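Local coordinates for mandelate racemase/muconate lactonizing enzyme family protein (Azoarcus sp., PDB 2QDE) that belongs to the mandelate racemase/muconate lactonizing enzyme family of the enolase superfamily and carries a barium ion in its barrel-domain metal site, at residues D82-E87 / D113-R118; F163-A168 / F193-G198; A174-V179 / R210-Y215. One frame throughout, in Å; residues are numbered along the deposited sequence.

From the N terminus, interaction 1 comes first: the turn and first helical residues at 82-87 meet helix segment 113-118, closing a mainly helical loop within the N-terminal domain. The chain then enters the barrel domain, where interaction 2 pairs strands 164-167 and 192-195, joined through helix 172-186 in a beta-alpha-beta unit. Interaction 3 joins that helix, at 174-179, to segment 210-215. Its segments alternate with those of interaction 2, so the two loops cross, and they touch where Ile194 CD1 lies 3.5 Å from Leu212 CD1. Interaction 1 stands apart, its centre about 37 Å from that of interaction 2 and about 48 Å from that of interaction 3.

Interaction 1 of 3, residues D82-E87 / D113-R118; sequences DPTKIE and DLVGKR
Val115 reaches from helix 101-119 into the turn that leads to helix 86-96, and its CG2 methyl makes the tightest part of the contact. That methyl stands 3.3 Å from Pro83 O and 3.7 Å from Thr84 CA, so it packs largely against the backbone of the turn. The CG1 branch of Val115 is anti to the backbone N (chi1 172°), which turns CG2 to the turn. Ile86 adds the tip of its chain, CD1, at 4.2 Å from Val115 CG2. Beside this, the proline ring meets Leu114, with Pro83 CB 3.7 Å from Leu114 CD2.

The turn is braced from within. Asp82 OD1 accepts from Thr84 OG1 at 2.6 Å and from Thr84 N at 3.0 Å, the latter bond forming an Asx turn; both donors approach from one face of the carboxylate. Lys85 follows as the N-cap residue of helix 86-96. Towards solvent the contact thins out: the exposed Arg118 makes no close contact with the turn and pairs with Glu42 instead.

Pro83 and Ile86 also pack on Leu111 of helix 101-119, Ile86 touches Leu278 of helix 277-290, and Leu114 rests on Leu44. Gln125 of a second subunit packs against Thr84, so the contact borders both helix 277-290 and a neighbouring subunit.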
ATOM      1  N   ASP A  82      40.970  -2.935  24.054  1.00 21.95           N
ATOM      2  CA  ASP A  82      41.841  -2.457  22.984  1.00 21.77           C
ATOM      3  C   ASP A  82      41.038  -1.362  22.260  1.00 21.39           C
ATOM      4  O   ASP A  82      39.987  -1.638  21.681  1.00 18.99           O
ATOM      5  CB  ASP A  82      42.153  -3.620  22.025  1.00 21.99           C
ATOM      6  CG  ASP A  82      43.103  -3.233  20.908  1.00 23.74           C
ATOM      7  OD1 ASP A  82      43.202  -2.027  20.581  1.00 22.30           O
ATOM      8  OD2 ASP A  82      43.744  -4.149  20.337  1.00 23.80           O
ATOM      9  N   PRO A  83      41.533  -0.113  22.274  1.00 20.54           N
ATOM     10  CA  PRO A  83      40.848   1.008  21.627  1.00 21.42           C
ATOM     11  C   PRO A  83      40.653   0.908  20.118  1.00 21.34           C
ATOM     12  O   PRO A  83      39.800   1.602  19.557  1.00 22.37           O
ATOM     13  CB  PRO A  83      41.694   2.211  22.040  1.00 21.65           C
ATOM     14  CG  PRO A  83      43.063   1.635  22.102  1.00 21.14           C
ATOM     15  CD  PRO A  83      42.843   0.311  22.798  1.00 20.83           C
ATOM     16  N   THR A  84      41.429   0.052  19.459  1.00 20.19           N
ATOM     17  CA  THR A  84      41.309  -0.120  18.014  1.00 20.00           C
ATOM     18  C   THR A  84      40.020  -0.851  17.625  1.00 19.04           C
ATOM     19  O   THR A  84      39.591  -0.799  16.472  1.00 20.51           O
ATOM     20  CB  THR A  84      42.491  -0.938  17.424  1.00 20.61           C
ATOM     21  OG1 THR A  84      42.572  -2.210  18.083  1.00 20.60           O
ATOM     22  CG2 THR A  84      43.801  -0.185  17.575  1.00 21.10           C
ATOM     23  N   LYS A  85      39.415  -1.534  18.588  1.00 18.17           N
ATOM     24  CA  LYS A  85      38.194  -2.296  18.340  1.00 18.60           C
ATOM     25  C   LYS A  85      36.952  -1.414  18.429  1.00 16.29           C
ATOM     26  O   LYS A  85      36.092  -1.599  19.290  1.00 15.39           O
ATOM     27  CB  LYS A  85      38.118  -3.461  19.330  1.00 17.07           C
ATOM     28  CG  LYS A  85      39.320  -4.390  19.216  1.00 18.09           C
ATOM     29  CD  LYS A  85      39.248  -5.555  20.179  1.00 19.09           C
ATOM     30  CE  LYS A  85      40.359  -6.546  19.891  1.00 21.00           C
ATOM     31  NZ  LYS A  85      40.245  -7.767  20.739  1.00 24.04           N
ATOM     32  N   ILE A  86      36.877  -0.453  17.512  1.00 16.48           N
ATOM     33  CA  ILE A  86      35.766   0.489  17.469  1.00 16.06           C
ATOM     34  C   ILE A  86      34.426  -0.153  17.113  1.00 16.20           C
ATOM     35  O   ILE A  86      33.427   0.145  17.759  1.00 13.66           O
ATOM     36  CB  ILE A  86      36.082   1.662  16.513  1.00 17.58           C
ATOM     37  CG1 ILE A  86      37.265   2.468  17.079  1.00 18.41           C
ATOM     38  CG2 ILE A  86      34.865   2.577  16.372  1.00 16.34           C
ATOM     39  CD1 ILE A  86      37.736   3.602  16.184  1.00 19.09           C
ATOM     40  N   GLU A  87      34.392  -1.021  16.101  1.00 14.66           N
ATOM     41  CA  GLU A  87      33.141  -1.697  15.736  1.00 15.76           C
ATOM     42  C   GLU A  87      32.609  -2.446  16.966  1.00 17.11           C
ATOM     43  O   GLU A  87      31.432  -2.349  17.313  1.00 16.04           O
ATOM     44  CB  GLU A  87      33.363  -2.721  14.609  1.00 13.92           C
ATOM     45  CG  GLU A  87      33.491  -2.166  13.187  1.00 15.69           C
ATOM     46  CD  GLU A  87      32.155  -2.052  12.450  1.00 17.85           C
ATOM     47  OE1 GLU A  87      31.196  -2.786  12.792  1.00 17.15           O
ATOM     48  OE2 GLU A  87      32.073  -1.239  11.505  1.00 18.85           O
ATOM     49  N   ASP A 113      40.388   9.287  18.007  1.00 16.45           N
ATOM     50  CA  ASP A 113      41.538  10.142  18.283  1.00 17.66           C
ATOM     51  C   ASP A 113      42.700   9.277  18.769  1.00 15.78           C
ATOM     52  O   ASP A 113      43.819   9.386  18.269  1.00 18.60           O
ATOM     53  CB  ASP A 113      41.187  11.184  19.344  1.00 17.87           C
ATOM     54  CG  ASP A 113      42.355  12.088  19.677  1.00 18.97           C
ATOM     55  OD1 ASP A 113      42.895  12.728  18.752  1.00 18.18           O
ATOM     56  OD2 ASP A 113      42.729  12.161  20.869  1.00 21.65           O
ATOM     57  N   LEU A 114      42.416   8.405  19.730  1.00 16.91           N
ATOM     58  CA  LEU A 114      43.425   7.521  20.291  1.00 18.35           C
ATOM     59  C   LEU A 114      43.995   6.546  19.261  1.00 19.08           C
ATOM     60  O   LEU A 114      45.195   6.276  19.256  1.00 17.21           O
ATOM     61  CB  LEU A 114      42.838   6.761  21.479  1.00 19.73           C
ATOM     62  CG  LEU A 114      43.755   5.835  22.283  1.00 20.30           C
ATOM     63  CD1 LEU A 114      45.046   6.554  22.655  1.00 20.34           C
ATOM     64  CD2 LEU A 114      43.007   5.379  23.532  1.00 20.63           C
ATOM     65  N   VAL A 115      43.143   6.025  18.382  1.00 18.99           N
ATOM     66  CA  VAL A 115      43.608   5.091  17.357  1.00 18.71           C
ATOM     67  C   VAL A 115      44.491   5.838  16.369  1.00 19.26           C
ATOM     68  O   VAL A 115      45.557   5.351  15.981  1.00 20.66           O
ATOM     69  CB  VAL A 115      42.417   4.427  16.621  1.00 18.66           C
ATOM     70  CG1 VAL A 115      42.909   3.604  15.439  1.00 18.03           C
ATOM     71  CG2 VAL A 115      41.665   3.527  17.586  1.00 16.01           C
ATOM     72  N   GLY A 116      44.055   7.033  15.984  1.00 19.89           N
ATOM     73  CA  GLY A 116      44.826   7.840  15.057  1.00 19.67           C
ATOM     74  C   GLY A 116      46.194   8.174  15.629  1.00 21.07           C
ATOM     75  O   GLY A 116      47.196   8.138  14.913  1.00 20.68           O
ATOM     76  N   LYS A 117      46.240   8.507  16.919  1.00 21.32           N
ATOM     77  CA  LYS A 117      47.504   8.829  17.571  1.00 20.57           C
ATOM     78  C   LYS A 117      48.383   7.585  17.586  1.00 20.92           C
ATOM     79  O   LYS A 117      49.584   7.657  17.313  1.00 21.96           O
ATOM     80  CB  LYS A 117      47.264   9.335  18.998  1.00 20.35           C
ATOM     81  CG  LYS A 117      46.714  10.757  19.055  1.00 19.30           C
ATOM     82  CD  LYS A 117      46.344  11.175  20.475  1.00 20.95           C
ATOM     83  CE  LYS A 117      45.938  12.647  20.528  1.00 20.79           C
ATOM     84  NZ  LYS A 117      45.412  13.043  21.862  1.00 20.93           N
ATOM     85  N   ARG A 118      47.780   6.440  17.884  1.00 20.45           N
ATOM     86  CA  ARG A 118      48.522   5.186  17.907  1.00 22.03           C
ATOM     87  C   ARG A 118      49.108   4.834  16.540  1.00 23.15           C
ATOM     88  O   ARG A 118      50.250   4.383  16.454  1.00 23.25           O
ATOM     89  CB  ARG A 118      47.628   4.037  18.365  1.00 24.47           C
ATOM     90  CG  ARG A 118      48.378   2.731  18.582  1.00 27.48           C
ATOM     91  CD  ARG A 118      49.486   2.940  19.608  1.00 31.12           C
ATOM     92  NE  ARG A 118      49.833   1.717  20.325  1.00 35.75           N
ATOM     93  CZ  ARG A 118      50.681   0.797  19.878  1.00 37.70           C
ATOM     94  NH1 ARG A 118      51.280   0.959  18.701  1.00 39.06           N
ATOM     95  NH2 ARG A 118      50.941  -0.276  20.617  1.00 37.33           N
TER

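Interaction 2 of 3, residues F163-A168 / F193-G198; sequences FVKLKA and FIDING. With BA (barium ion), chain I.
Lys165 and Asp195 meet diagonally on one face of two parallel strands of the barrel sheet, in register through Lys165-Phe193, Leu166-Ile194 and Lys167-Asp195. The backbone ladder has four bonds: Phe193 N to Val164 O, Leu166 N to Phe193 O, Asp195 N to Leu166 O (2.8 Å) and Ala168 N to Asp195 O, the last nearly straight at 177°.

Aromatic and apolar contacts follow. Lys165 CB sits over one face of the Phe193 ring, 4.1 Å from its centroid, in a CH-pi contact, while the Phe163 ring meets Phe193 obliquely, planes at 45°. On the other sheet face Leu166 CB touches Ile194 CG2, and beyond the strand Ala168 CB meets Ile196 CD1 at 3.6 Å.

The polar contacts centre on Asp195. Extended from a CG anti to the backbone N, Lys165 brings NZ 2.8 Å from Asp195 OD2, on the anti side of the carboxylate. Asp195 grips the barium with both oxygens, OD2 at 2.7 Å and OD1 at 3.1 Å, and Asn197 OD1 lies 2.8 Å from the ion; Glu221 and Asp246 complete the protein ligands. Lys165 also bridges to Glu221, so one lysine holds two of the carboxylates that bind the ion, tying strand 164-167 to the metal site.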
ATOM      1  N   PHE A 163      25.796  29.698   2.305  1.00 20.13           N
ATOM      2  CA  PHE A 163      24.362  29.799   2.519  1.00 20.86           C
ATOM      3  C   PHE A 163      24.098  30.502   3.829  1.00 19.84           C
ATOM      4  O   PHE A 163      25.015  30.707   4.623  1.00 21.02           O
ATOM      5  CB  PHE A 163      23.668  28.421   2.453  1.00 19.84           C
ATOM      6  CG  PHE A 163      24.055  27.463   3.543  1.00 20.08           C
ATOM      7  CD1 PHE A 163      23.578  27.625   4.840  1.00 20.38           C
ATOM      8  CD2 PHE A 163      24.843  26.351   3.251  1.00 20.61           C
ATOM      9  CE1 PHE A 163      23.874  26.685   5.829  1.00 22.05           C
ATOM     10  CE2 PHE A 163      25.143  25.408   4.228  1.00 21.47           C
ATOM     11  CZ  PHE A 163      24.659  25.573   5.517  1.00 21.68           C
ATOM     12  N   VAL A 164      22.850  30.896   4.041  1.00 20.28           N
ATOM     13  CA  VAL A 164      22.462  31.590   5.256  1.00 21.15           C
ATOM     14  C   VAL A 164      21.218  30.930   5.840  1.00 21.98           C
ATOM     15  O   VAL A 164      20.188  30.846   5.179  1.00 22.24           O
ATOM     16  CB  VAL A 164      22.167  33.077   4.957  1.00 21.93           C
ATOM     17  CG1 VAL A 164      21.561  33.747   6.176  1.00 22.75           C
ATOM     18  CG2 VAL A 164      23.455  33.784   4.542  1.00 22.61           C
ATOM     19  N   LYS A 165      21.321  30.477   7.084  1.00 20.53           N
ATOM     20  CA  LYS A 165      20.217  29.813   7.767  1.00 21.69           C
ATOM     21  C   LYS A 165      19.675  30.675   8.914  1.00 22.04           C
ATOM     22  O   LYS A 165      20.456  31.231   9.685  1.00 21.25           O
ATOM     23  CB  LYS A 165      20.705  28.465   8.304  1.00 20.70           C
ATOM     24  CG  LYS A 165      19.741  27.759   9.242  1.00 22.51           C
ATOM     25  CD  LYS A 165      20.307  26.407   9.658  1.00 21.97           C
ATOM     26  CE  LYS A 165      19.602  25.856  10.871  1.00 22.67           C
ATOM     27  NZ  LYS A 165      20.100  24.504  11.214  1.00 21.90           N
ATOM     28  N   LEU A 166      18.348  30.779   9.016  1.00 22.29           N
ATOM     29  CA  LEU A 166      17.703  31.566  10.067  1.00 24.24           C
ATOM     30  C   LEU A 166      16.887  30.672  10.999  1.00 25.48           C
ATOM     31  O   LEU A 166      16.395  29.619  10.593  1.00 25.98           O
ATOM     32  CB  LEU A 166      16.755  32.621   9.455  1.00 23.19           C
ATOM     33  CG  LEU A 166      17.289  33.449   8.279  1.00 24.03           C
ATOM     34  CD1 LEU A 166      16.163  34.257   7.663  1.00 23.39           C
ATOM     35  CD2 LEU A 166      18.426  34.364   8.740  1.00 23.97           C
ATOM     36  N   LYS A 167      16.760  31.076  12.257  1.00 26.02           N
ATOM     37  CA  LYS A 167      15.943  30.316  13.201  1.00 27.16           C
ATOM     38  C   LYS A 167      14.595  31.012  13.314  1.00 28.03           C
ATOM     39  O   LYS A 167      14.535  32.211  13.595  1.00 29.03           O
ATOM     40  CB  LYS A 167      16.628  30.253  14.566  1.00 27.89           C
ATOM     41  CG  LYS A 167      17.944  29.507  14.516  1.00 30.48           C
ATOM     42  CD  LYS A 167      18.527  29.219  15.886  1.00 32.41           C
ATOM     43  CE  LYS A 167      19.783  28.366  15.748  1.00 34.79           C
ATOM     44  NZ  LYS A 167      20.492  28.200  17.053  1.00 36.63           N
ATOM     45  N   ALA A 168      13.517  30.265  13.117  1.00 28.84           N
ATOM     46  CA  ALA A 168      12.177  30.847  13.139  1.00 32.39           C
ATOM     47  C   ALA A 168      11.404  30.546  14.409  1.00 34.54           C
ATOM     48  O   ALA A 168      10.685  29.535  14.467  1.00 34.86           O
ATOM     49  CB  ALA A 168      11.414  30.332  11.932  1.00 32.41           C
ATOM     50  N   PHE A 193      17.475  29.767   3.903  1.00 19.13           N
ATOM     51  CA  PHE A 193      16.439  28.881   4.425  1.00 20.06           C
ATOM     52  C   PHE A 193      16.240  29.062   5.922  1.00 21.40           C
ATOM     53  O   PHE A 193      17.008  29.770   6.570  1.00 20.90           O
ATOM     54  CB  PHE A 193      16.719  27.407   4.063  1.00 20.04           C
ATOM     55  CG  PHE A 193      17.962  26.825   4.681  1.00 20.58           C
ATOM     56  CD1 PHE A 193      17.888  26.079   5.857  1.00 20.77           C
ATOM     57  CD2 PHE A 193      19.201  26.954   4.042  1.00 21.07           C
ATOM     58  CE1 PHE A 193      19.033  25.457   6.392  1.00 22.66           C
ATOM     59  CE2 PHE A 193      20.351  26.340   4.563  1.00 22.83           C
ATOM     60  CZ  PHE A 193      20.266  25.586   5.739  1.00 22.69           C
ATOM     61  N   ILE A 194      15.196  28.441   6.467  1.00 20.50           N
ATOM     62  CA  ILE A 194      14.900  28.575   7.890  1.00 21.44           C
ATOM     63  C   ILE A 194      14.786  27.236   8.616  1.00 20.81           C
ATOM     64  O   ILE A 194      14.487  26.208   8.007  1.00 20.20           O
ATOM     65  CB  ILE A 194      13.590  29.357   8.106  1.00 21.98           C
ATOM     66  CG1 ILE A 194      12.431  28.639   7.403  1.00 23.19           C
ATOM     67  CG2 ILE A 194      13.741  30.775   7.572  1.00 23.49           C
ATOM     68  CD1 ILE A 194      11.075  29.270   7.661  1.00 25.18           C
ATOM     69  N   ASP A 195      15.019  27.272   9.924  1.00 18.79           N
ATOM     70  CA  ASP A 195      14.975  26.085  10.779  1.00 19.31           C
ATOM     71  C   ASP A 195      13.899  26.298  11.846  1.00 19.91           C
ATOM     72  O   ASP A 195      13.933  27.289  12.570  1.00 19.91           O
ATOM     73  CB  ASP A 195      16.341  25.899  11.434  1.00 18.59           C
ATOM     74  CG  ASP A 195      16.478  24.573  12.154  1.00 19.61           C
ATOM     75  OD1 ASP A 195      15.462  23.875  12.348  1.00 18.82           O
ATOM     76  OD2 ASP A 195      17.619  24.236  12.544  1.00 21.70           O
ATOM     77  N   ILE A 196      12.951  25.368  11.935  1.00 19.63           N
ATOM     78  CA  ILE A 196      11.844  25.468  12.886  1.00 19.50           C
ATOM     79  C   ILE A 196      12.046  24.623  14.142  1.00 20.41           C
ATOM     80  O   ILE A 196      11.364  24.823  15.146  1.00 19.55           O
ATOM     81  CB  ILE A 196      10.514  25.028  12.227  1.00 20.12           C
ATOM     82  CG1 ILE A 196      10.442  25.554  10.790  1.00 20.82           C
ATOM     83  CG2 ILE A 196       9.336  25.563  13.020  1.00 20.71           C
ATOM     84  CD1 ILE A 196      10.531  27.069  10.675  1.00 19.43           C
ATOM     85  N   ASN A 197      12.973  23.673  14.079  1.00 20.56           N
ATOM     86  CA  ASN A 197      13.254  22.801  15.215  1.00 22.65           C
ATOM     87  C   ASN A 197      12.009  22.020  15.664  1.00 22.36           C
ATOM     88  O   ASN A 197      11.846  21.718  16.851  1.00 23.37           O
ATOM     89  CB  ASN A 197      13.823  23.611  16.396  1.00 22.68           C
ATOM     90  CG  ASN A 197      15.241  24.114  16.138  1.00 25.10           C
ATOM     91  OD1 ASN A 197      16.143  23.337  15.806  1.00 23.58           O
ATOM     92  ND2 ASN A 197      15.444  25.416  16.299  1.00 26.28           N
ATOM     93  N   GLY A 198      11.140  21.702  14.708  1.00 20.29           N
ATOM     94  CA  GLY A 198       9.942  20.928  14.990  1.00 21.66           C
ATOM     95  C   GLY A 198       8.894  21.529  15.909  1.00 22.89           C
ATOM     96  O   GLY A 198       8.106  20.798  16.519  1.00 21.48           O
TER
HETATM   97 BA    BA I 401      17.323  21.793  13.732  1.00 50.18          BA

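Interaction 3 of 3, residues A174-V179 / R210-Y215; sequences ADIAMV and RALEKY
Helix segment 174-179 approaches segment 210-215, which carries the last part of helix 202-212 and the chain beyond, with Ile176 and Leu212 CA atoms 6.7 Å apart and those of Val179 and Tyr215 7.3 Å apart. These are neighbouring outer helices of the enolase-type beta/alpha barrel, and the contact is apolar packing in the layer around its strands.

Leu212 reaches in between Ile176 and Val179. Its CD2 methyl lies 4.1 Å from Ile176 CA and 4.3 Å from Val179 CB, filling the step between successive turns of the helix. The leucine CG is anti to the carbonyl carbon (chi1 -62°), and the chain runs on straight to CD1 (chi2 179°), while CD2, the other branch, is the one that meets the helix. Towards the partly exposed flank, Ile176 CD1 reaches Ala211 CB at 4.3 Å.

Tyr215 closes the other end of the contact. Val179 CG1 is 3.7 Å from Tyr215 CB and about as far from CG, meeting the root of the ring obliquely. One face of the ring is covered by Lys214, its own neighbour in sequence, whose CG lies 3.7 Å above the plane over the ring centre.

Inward, Val179 and Leu212 both rest on Ile194 of strand 192-195 and on Leu217, which joins the helix pair to the barrel wall. Tyr215 O accepts from Arg183 NH1, farther along helix 172-186. The side chains of Tyr215 and Ile176 cross at about a right angle, with Tyr215 OH 3.8 Å from Ile176 CG2.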
ATOM      1  N   ALA A 174       6.555  37.901  13.094  1.00 28.90           N
ATOM      2  CA  ALA A 174       7.993  38.007  13.333  1.00 28.36           C
ATOM      3  C   ALA A 174       8.774  37.166  12.324  1.00 28.33           C
ATOM      4  O   ALA A 174       9.809  37.601  11.809  1.00 28.13           O
ATOM      5  CB  ALA A 174       8.315  37.557  14.751  1.00 28.69           C
ATOM      6  N   ASP A 175       8.286  35.960  12.050  1.00 28.75           N
ATOM      7  CA  ASP A 175       8.942  35.084  11.082  1.00 28.89           C
ATOM      8  C   ASP A 175       8.911  35.740   9.699  1.00 27.58           C
ATOM      9  O   ASP A 175       9.931  35.797   9.010  1.00 27.91           O
ATOM     10  CB  ASP A 175       8.252  33.711  11.022  1.00 29.58           C
ATOM     11  CG  ASP A 175       8.487  32.869  12.279  1.00 30.61           C
ATOM     12  OD1 ASP A 175       9.425  33.170  13.050  1.00 29.87           O
ATOM     13  OD2 ASP A 175       7.735  31.892  12.491  1.00 31.80           O
ATOM     14  N   ILE A 176       7.744  36.236   9.292  1.00 28.04           N
ATOM     15  CA  ILE A 176       7.620  36.901   7.993  1.00 28.88           C
ATOM     16  C   ILE A 176       8.552  38.103   7.900  1.00 28.79           C
ATOM     17  O   ILE A 176       9.277  38.268   6.913  1.00 28.51           O
ATOM     18  CB  ILE A 176       6.179  37.411   7.733  1.00 29.33           C
ATOM     19  CG1 ILE A 176       5.243  36.227   7.475  1.00 30.07           C
ATOM     20  CG2 ILE A 176       6.171  38.362   6.533  1.00 30.04           C
ATOM     21  CD1 ILE A 176       3.780  36.624   7.309  1.00 31.22           C
ATOM     22  N   ALA A 177       8.525  38.942   8.933  1.00 27.89           N
ATOM     23  CA  ALA A 177       9.352  40.144   8.976  1.00 28.70           C
ATOM     24  C   ALA A 177      10.841  39.834   8.842  1.00 28.01           C
ATOM     25  O   ALA A 177      11.557  40.496   8.081  1.00 28.63           O
ATOM     26  CB  ALA A 177       9.088  40.909  10.275  1.00 28.82           C
ATOM     27  N   MET A 178      11.307  38.828   9.578  1.00 27.66           N
ATOM     28  CA  MET A 178      12.717  38.437   9.539  1.00 26.75           C
ATOM     29  C   MET A 178      13.140  38.026   8.130  1.00 26.59           C
ATOM     30  O   MET A 178      14.104  38.564   7.574  1.00 25.57           O
ATOM     31  CB  MET A 178      12.966  37.283  10.519  1.00 25.45           C
ATOM     32  CG  MET A 178      14.395  36.738  10.536  1.00 26.23           C
ATOM     33  SD  MET A 178      14.606  35.362  11.727  1.00 25.92           S
ATOM     34  CE  MET A 178      13.829  34.009  10.839  1.00 28.31           C
ATOM     35  N   VAL A 179      12.403  37.075   7.555  1.00 26.95           N
ATOM     36  CA  VAL A 179      12.695  36.572   6.216  1.00 25.05           C
ATOM     37  C   VAL A 179      12.536  37.657   5.162  1.00 26.65           C
ATOM     38  O   VAL A 179      13.370  37.781   4.261  1.00 26.08           O
ATOM     39  CB  VAL A 179      11.777  35.360   5.867  1.00 25.09           C
ATOM     40  CG1 VAL A 179      11.965  34.947   4.416  1.00 23.27           C
ATOM     41  CG2 VAL A 179      12.109  34.190   6.778  1.00 22.40           C
ATOM     42  N   ARG A 210       3.254  28.598   3.434  1.00 20.29           N
ATOM     43  CA  ARG A 210       2.598  29.218   2.288  1.00 21.72           C
ATOM     44  C   ARG A 210       2.796  30.728   2.331  1.00 21.97           C
ATOM     45  O   ARG A 210       2.974  31.372   1.295  1.00 21.13           O
ATOM     46  CB  ARG A 210       1.107  28.860   2.264  1.00 21.69           C
ATOM     47  CG  ARG A 210       0.869  27.401   1.857  1.00 22.49           C
ATOM     48  CD  ARG A 210      -0.604  27.049   1.742  1.00 21.90           C
ATOM     49  NE  ARG A 210      -0.770  25.764   1.065  1.00 22.25           N
ATOM     50  CZ  ARG A 210      -1.941  25.182   0.837  1.00 21.81           C
ATOM     51  NH1 ARG A 210      -3.062  25.767   1.231  1.00 22.65           N
ATOM     52  NH2 ARG A 210      -1.991  24.013   0.216  1.00 20.97           N
ATOM     53  N   ALA A 211       2.799  31.286   3.538  1.00 21.07           N
ATOM     54  CA  ALA A 211       2.991  32.717   3.706  1.00 21.11           C
ATOM     55  C   ALA A 211       4.417  33.117   3.331  1.00 21.19           C
ATOM     56  O   ALA A 211       4.683  34.275   3.022  1.00 21.08           O
ATOM     57  CB  ALA A 211       2.700  33.117   5.149  1.00 20.01           C
ATOM     58  N   LEU A 212       5.329  32.152   3.347  1.00 21.39           N
ATOM     59  CA  LEU A 212       6.726  32.422   3.031  1.00 22.30           C
ATOM     60  C   LEU A 212       7.145  32.057   1.609  1.00 23.52           C
ATOM     61  O   LEU A 212       8.259  32.377   1.194  1.00 22.43           O
ATOM     62  CB  LEU A 212       7.638  31.683   4.014  1.00 21.50           C
ATOM     63  CG  LEU A 212       7.524  32.057   5.499  1.00 22.53           C
ATOM     64  CD1 LEU A 212       8.479  31.196   6.319  1.00 18.99           C
ATOM     65  CD2 LEU A 212       7.850  33.537   5.677  1.00 22.82           C
ATOM     66  N   GLU A 213       6.268  31.394   0.861  1.00 24.27           N
ATOM     67  CA  GLU A 213       6.609  30.983  -0.496  1.00 26.70           C
ATOM     68  C   GLU A 213       7.078  32.112  -1.411  1.00 26.20           C
ATOM     69  O   GLU A 213       7.915  31.888  -2.281  1.00 27.02           O
ATOM     70  CB  GLU A 213       5.432  30.223  -1.137  1.00 29.05           C
ATOM     71  CG  GLU A 213       5.103  28.916  -0.398  1.00 33.68           C
ATOM     72  CD  GLU A 213       4.015  28.078  -1.059  1.00 36.39           C
ATOM     73  OE1 GLU A 213       3.008  28.658  -1.522  1.00 37.40           O
ATOM     74  OE2 GLU A 213       4.163  26.831  -1.096  1.00 36.43           O
ATOM     75  N   LYS A 214       6.570  33.323  -1.212  1.00 27.21           N
ATOM     76  CA  LYS A 214       6.973  34.439  -2.064  1.00 27.37           C
ATOM     77  C   LYS A 214       8.443  34.833  -1.865  1.00 29.05           C
ATOM     78  O   LYS A 214       9.016  35.564  -2.690  1.00 27.77           O
ATOM     79  CB  LYS A 214       6.068  35.654  -1.820  1.00 28.30           C
ATOM     80  CG  LYS A 214       6.276  36.361  -0.492  1.00 28.50           C
ATOM     81  CD  LYS A 214       5.264  37.490  -0.336  1.00 30.34           C
ATOM     82  CE  LYS A 214       3.850  36.928  -0.219  1.00 32.29           C
ATOM     83  NZ  LYS A 214       2.782  37.949  -0.470  1.00 36.05           N
ATOM     84  N   TYR A 215       9.055  34.342  -0.787  1.00 26.35           N
ATOM     85  CA  TYR A 215      10.452  34.658  -0.507  1.00 26.72           C
ATOM     86  C   TYR A 215      11.431  33.629  -1.064  1.00 26.48           C
ATOM     87  O   TYR A 215      12.644  33.780  -0.930  1.00 27.19           O
ATOM     88  CB  TYR A 215      10.651  34.836   1.000  1.00 25.94           C
ATOM     89  CG  TYR A 215       9.786  35.938   1.556  1.00 25.75           C
ATOM     90  CD1 TYR A 215       9.948  37.255   1.128  1.00 25.49           C
ATOM     91  CD2 TYR A 215       8.768  35.662   2.466  1.00 25.63           C
ATOM     92  CE1 TYR A 215       9.119  38.273   1.584  1.00 26.07           C
ATOM     93  CE2 TYR A 215       7.927  36.677   2.935  1.00 26.90           C
ATOM     94  CZ  TYR A 215       8.112  37.978   2.486  1.00 26.82           C
ATOM     95  OH  TYR A 215       7.283  38.983   2.934  1.00 27.09           O
TER